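Putative D-lactate dehydrogenase (Chlamydomonas reinhardtii, PDB 4ZGS) probably reduces pyruvate to D-lactate as an NAD-dependent pyruvate reductase of the D-isomer specific 2-hydroxyacid dehydrogenase family in algal chloroplasts. Local coordinates at residues 133-138 / 341-346. Residues are numbered along the deposited sequence; the frame is centred on the assembly and turned at random.
With NAD (nicotinamide-adenine-dinucleotide), chain I.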
ATOM      1  N   THR A 133      -7.981 -34.315   4.507  1.00 68.36           N
ATOM      2  CA  THR A 133      -6.634 -33.936   4.068  1.00 72.69           C
ATOM      3  C   THR A 133      -6.547 -33.141   2.759  1.00 79.52           C
ATOM      4  O   THR A 133      -7.047 -33.551   1.708  1.00 79.60           O
ATOM      5  CB  THR A 133      -5.712 -35.173   3.945  1.00 73.30           C
ATOM      6  OG1 THR A 133      -6.436 -36.247   3.330  1.00 73.27           O
ATOM      7  CG2 THR A 133      -5.242 -35.627   5.324  1.00 70.27           C
ATOM      8  N   TYR A 134      -5.909 -31.977   2.875  1.00 82.81           N
ATOM      9  CA  TYR A 134      -5.410 -31.164   1.767  1.00 77.56           C
ATOM     10  C   TYR A 134      -4.036 -31.700   1.315  1.00 63.11           C
ATOM     11  O   TYR A 134      -3.364 -32.369   2.095  1.00 53.39           O
ATOM     12  CB  TYR A 134      -5.273 -29.693   2.184  1.00 80.27           C
ATOM     13  CG  TYR A 134      -6.329 -29.190   3.140  1.00 80.32           C
ATOM     14  CD1 TYR A 134      -7.669 -29.527   2.992  1.00 81.57           C
ATOM     15  CD2 TYR A 134      -5.978 -28.369   4.199  1.00 81.04           C
ATOM     16  CE1 TYR A 134      -8.636 -29.056   3.889  1.00 81.68           C
ATOM     17  CE2 TYR A 134      -6.924 -27.895   5.090  1.00 82.08           C
ATOM     18  CZ  TYR A 134      -8.251 -28.233   4.937  1.00 80.24           C
ATOM     19  OH  TYR A 134      -9.175 -27.744   5.842  1.00 75.99           O
ATOM     20  N   SER A 135      -3.628 -31.412   0.074  1.00 59.25           N
ATOM     21  CA  SER A 135      -2.277 -31.755  -0.398  1.00 61.60           C
ATOM     22  C   SER A 135      -1.200 -31.173   0.488  1.00 47.29           C
ATOM     23  O   SER A 135      -1.067 -29.977   0.590  1.00 43.84           O
ATOM     24  CB  SER A 135      -2.019 -31.233  -1.816  1.00 68.54           C
ATOM     25  OG  SER A 135      -3.010 -31.645  -2.727  1.00 87.77           O
ATOM     26  N   PRO A 136      -0.407 -32.031   1.114  1.00 50.42           N
ATOM     27  CA  PRO A 136       0.587 -31.620   2.106  1.00 49.08           C
ATOM     28  C   PRO A 136       1.684 -30.766   1.449  1.00 46.58           C
ATOM     29  O   PRO A 136       2.347 -29.974   2.125  1.00 41.48           O
ATOM     30  CB  PRO A 136       1.147 -32.955   2.625  1.00 47.36           C
ATOM     31  CG  PRO A 136       0.844 -33.940   1.533  1.00 46.34           C
ATOM     32  CD  PRO A 136      -0.454 -33.489   0.933  1.00 50.64           C
ATOM     33  N   GLU A 137       1.871 -30.932   0.143  1.00 45.74           N
ATOM     34  CA  GLU A 137       2.765 -30.054  -0.599  1.00 39.22           C
ATOM     35  C   GLU A 137       2.327 -28.603  -0.565  1.00 40.59           C
ATOM     36  O   GLU A 137       3.173 -27.710  -0.455  1.00 47.40           O
ATOM     37  CB  GLU A 137       2.885 -30.491  -2.060  1.00 42.26           C
ATOM     38  CG  GLU A 137       3.764 -31.662  -2.271  1.00 44.36           C
ATOM     39  CD  GLU A 137       3.036 -32.942  -2.083  1.00 52.09           C
ATOM     40  OE1 GLU A 137       1.854 -32.874  -1.648  1.00 52.00           O
ATOM     41  OE2 GLU A 137       3.679 -34.002  -2.317  1.00 50.82           O
ATOM     42  N   SER A 138       1.022 -28.359  -0.696  1.00 39.98           N
ATOM     43  CA  SER A 138       0.514 -26.979  -0.727  1.00 37.27           C
ATOM     44  C   SER A 138       0.935 -26.216   0.503  1.00 32.29           C
ATOM     45  O   SER A 138       1.468 -25.111   0.394  1.00 31.35           O
ATOM     46  CB  SER A 138      -1.000 -26.937  -0.857  1.00 39.37           C
ATOM     47  OG  SER A 138      -1.407 -27.197  -2.186  1.00 48.76           O
ATOM     48  N   GLU A 341      -4.810 -24.311  -6.300  1.00 39.25           N
ATOM     49  CA  GLU A 341      -5.573 -25.051  -7.295  1.00 42.61           C
ATOM     50  C   GLU A 341      -5.634 -26.544  -6.917  1.00 48.81           C
ATOM     51  O   GLU A 341      -6.714 -27.127  -6.836  1.00 47.22           O
ATOM     52  CB  GLU A 341      -4.957 -24.927  -8.692  1.00 55.53           C
ATOM     53  CG  GLU A 341      -5.343 -23.709  -9.485  1.00 73.90           C
ATOM     54  CD  GLU A 341      -4.789 -23.755 -10.896  1.00 89.99           C
ATOM     55  OE1 GLU A 341      -4.511 -24.868 -11.383  1.00 99.57           O
ATOM     56  OE2 GLU A 341      -4.660 -22.690 -11.534  1.00 98.00           O
ATOM     57  N   GLU A 342      -4.465 -27.156  -6.745  1.00 41.43           N
ATOM     58  CA  GLU A 342      -4.360 -28.602  -6.457  1.00 52.40           C
ATOM     59  C   GLU A 342      -5.097 -29.024  -5.175  1.00 45.66           C
ATOM     60  O   GLU A 342      -5.746 -30.069  -5.162  1.00 44.26           O
ATOM     61  CB  GLU A 342      -2.889 -29.064  -6.389  1.00 42.95           C
ATOM     62  CG  GLU A 342      -2.109 -28.952  -7.725  1.00 46.54           C
ATOM     63  CD  GLU A 342      -1.527 -27.536  -8.004  1.00 60.20           C
ATOM     64  OE1 GLU A 342      -1.760 -26.629  -7.192  1.00 50.46           O
ATOM     65  OE2 GLU A 342      -0.824 -27.338  -9.025  1.00 63.38           O
ATOM     66  N   ALA A 343      -4.964 -28.255  -4.092  1.00 41.27           N
ATOM     67  CA  ALA A 343      -5.625 -28.632  -2.843  1.00 41.95           C
ATOM     68  C   ALA A 343      -7.162 -28.512  -2.929  1.00 48.84           C
ATOM     69  O   ALA A 343      -7.876 -29.349  -2.380  1.00 51.74           O
ATOM     70  CB  ALA A 343      -5.103 -27.819  -1.694  1.00 40.60           C
ATOM     71  N   LEU A 344      -7.662 -27.486  -3.617  1.00 53.37           N
ATOM     72  CA  LEU A 344      -9.109 -27.275  -3.763  1.00 52.98           C
ATOM     73  C   LEU A 344      -9.757 -28.391  -4.584  1.00 56.10           C
ATOM     74  O   LEU A 344     -10.922 -28.776  -4.344  1.00 54.29           O
ATOM     75  CB  LEU A 344      -9.385 -25.904  -4.389  1.00 52.40           C
ATOM     76  CG  LEU A 344      -9.040 -24.786  -3.402  1.00 49.62           C
ATOM     77  CD1 LEU A 344      -9.123 -23.470  -4.073  1.00 42.48           C
ATOM     78  CD2 LEU A 344      -9.970 -24.811  -2.205  1.00 55.47           C
ATOM     79  N   ASN A 345      -9.003 -28.890  -5.569  1.00 55.18           N
ATOM     80  CA  ASN A 345      -9.450 -30.023  -6.370  1.00 60.43           C
ATOM     81  C   ASN A 345      -9.664 -31.263  -5.510  1.00 49.06           C
ATOM     82  O   ASN A 345     -10.716 -31.851  -5.568  1.00 61.48           O
ATOM     83  CB  ASN A 345      -8.489 -30.271  -7.518  1.00 63.37           C
ATOM     84  CG  ASN A 345      -8.616 -29.211  -8.599  1.00 68.71           C
ATOM     85  OD1 ASN A 345      -9.662 -28.569  -8.727  1.00 71.52           O
ATOM     86  ND2 ASN A 345      -7.552 -29.011  -9.372  1.00 70.11           N
ATOM     87  N   ASN A 346      -8.708 -31.598  -4.660  1.00 38.25           N
ATOM     88  CA  ASN A 346      -8.881 -32.666  -3.692  1.00 45.35           C
ATOM     89  C   ASN A 346     -10.165 -32.430  -2.904  1.00 50.77           C
ATOM     90  O   ASN A 346     -11.016 -33.321  -2.765  1.00 55.71           O
ATOM     91  CB  ASN A 346      -7.697 -32.728  -2.717  1.00 56.02           C
ATOM     92  CG  ASN A 346      -6.384 -33.145  -3.381  1.00 65.33           C
ATOM     93  OD1 ASN A 346      -5.330 -33.143  -2.737  1.00 72.03           O
ATOM     94  ND2 ASN A 346      -6.437 -33.482  -4.665  1.00 65.58           N
TER
HETATM   95  PA  NAD I1000      -0.069 -35.165  10.562  1.00165.13           P
HETATM   96  O1A NAD I1000      -0.755 -36.082  11.501  1.00158.06           O
HETATM   97  O2A NAD I1000       0.459 -36.151   9.586  1.00158.55           O
HETATM   98  O5B NAD I1000       1.101 -34.334  11.276  1.00162.85           O
HETATM   99  C5B NAD I1000       1.135 -34.135  12.689  1.00161.53           C
HETATM  100  C4B NAD I1000       2.357 -34.753  13.290  1.00160.60           C
HETATM  101  O4B NAD I1000       2.746 -34.046  14.555  1.00159.40           O
HETATM  102  C3B NAD I1000       2.142 -36.181  13.641  1.00159.96           C
HETATM  103  O3B NAD I1000       3.176 -37.032  13.071  1.00157.57           O
HETATM  104  C2B NAD I1000       2.210 -36.269  15.095  1.00159.60           C
HETATM  105  O2B NAD I1000       2.786 -37.544  15.489  1.00158.55           O
HETATM  106  C1B NAD I1000       3.081 -35.149  15.512  1.00159.26           C
HETATM  107  N9A NAD I1000       2.942 -34.785  16.864  1.00158.01           N
HETATM  108  C8A NAD I1000       1.913 -35.189  17.765  1.00157.08           C
HETATM  109  N7A NAD I1000       2.139 -34.624  19.032  1.00157.02           N
HETATM  110  C5A NAD I1000       3.297 -33.883  18.930  1.00157.35           C
HETATM  111  C6A NAD I1000       4.081 -33.072  19.808  1.00157.56           C
HETATM  112  N6A NAD I1000       3.704 -32.882  21.160  1.00157.26           N
HETATM  113  N1A NAD I1000       5.118 -32.525  19.356  1.00157.83           N
HETATM  114  C2A NAD I1000       5.566 -32.596  18.222  1.00158.07           C
HETATM  115  N3A NAD I1000       4.995 -33.282  17.294  1.00158.00           N
HETATM  116  C4A NAD I1000       3.810 -33.991  17.552  1.00157.83           C
HETATM  117  O3  NAD I1000      -1.104 -34.174   9.841  1.00165.53           O
HETATM  118  PN  NAD I1000      -0.701 -33.089   8.737  1.00159.75           P
HETATM  119  O1N NAD I1000      -1.318 -33.370   7.417  1.00159.95           O
HETATM  120  O2N NAD I1000       0.748 -33.149   8.426  1.00159.88           O
HETATM  121  O5D NAD I1000      -1.088 -31.629   9.259  1.00164.38           O
HETATM  122  C5D NAD I1000      -2.396 -31.314   9.749  1.00160.06           C
HETATM  123  C4D NAD I1000      -2.304 -29.920  10.247  1.00160.44           C
HETATM  124  O4D NAD I1000      -2.274 -28.968   9.115  1.00163.37           O
HETATM  125  C3D NAD I1000      -3.469 -29.511  11.043  1.00161.71           C
HETATM  126  O3D NAD I1000      -3.387 -30.024  12.399  1.00159.87           O
HETATM  127  C2D NAD I1000      -3.358 -28.055  11.015  1.00162.17           C
HETATM  128  O2D NAD I1000      -2.476 -27.634  12.085  1.00163.56           O
HETATM  129  C1D NAD I1000      -2.760 -27.701   9.703  1.00161.35           C
HETATM  130  N1N NAD I1000      -3.708 -27.073   8.870  1.00163.73           N
HETATM  131  C2N NAD I1000      -3.370 -25.882   8.185  1.00164.68           C
HETATM  132  C3N NAD I1000      -4.308 -25.247   7.373  1.00164.86           C
HETATM  133  C7N NAD I1000      -3.941 -23.959   6.640  1.00164.44           C
HETATM  134  O7N NAD I1000      -3.183 -23.156   7.152  1.00163.60           O
HETATM  135  N7N NAD I1000      -4.494 -23.673   5.365  1.00163.80           N
HETATM  136  C4N NAD I1000      -5.597 -25.795   7.235  1.00164.04           C
HETATM  137  C5N NAD I1000      -5.940 -26.979   7.919  1.00161.94           C
HETATM  138  C6N NAD I1000      -5.004 -27.615   8.728  1.00163.20           C
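Ala343 presents its methyl group to the turn that leads into helix 136-151, and the backbones come closest there, with CA of Ser135 5.2 Å from CA of Ala343. The methyl meets two side chains: OG of Ser138 lies 3.8 Å from CB of Ala343, and CB of Tyr134 lies 4.3 Å from it. With so small a residue on the helix, the turn can lie close against it. Ser135 completes this tight part: its OG lies 4.0 Å from CA of Ala343 and donates to OD1 of Asn346 at 2.8 Å. A chi1 of -53° keeps OG beside the backbone N and opposite the carbonyl carbon, turned toward Asn346. The hydroxyl reaches the amide oxygen from above the carbonyl plane, 41° out of it. The two helices link the parallel-sheet catalytic domain to the Rossmann-type NAD domain, as in other D-2-hydroxyacid dehydrogenases, so the contact sits at the interdomain cleft. Looser is the cofactor side, where the Tyr134 ring leads away from 341-346 and turns its edge to the nicotinamide, CE2 of Tyr134 lying 3.1 Å from C5N of NAD. Its hydroxyl bonds to the backbone N of Ala111, and the Phe338 ring meets it with the two planes inclined, which together should limit its rotation. Glu342 is also loosely engaged, its CB staying 4.5 Å from OG of Ser135. The second subunit also packs on this flank: OE2 of its Glu175 is hydrogen-bonded to OG of Ser138, and its Lys179 forms a salt bridge with Glu342.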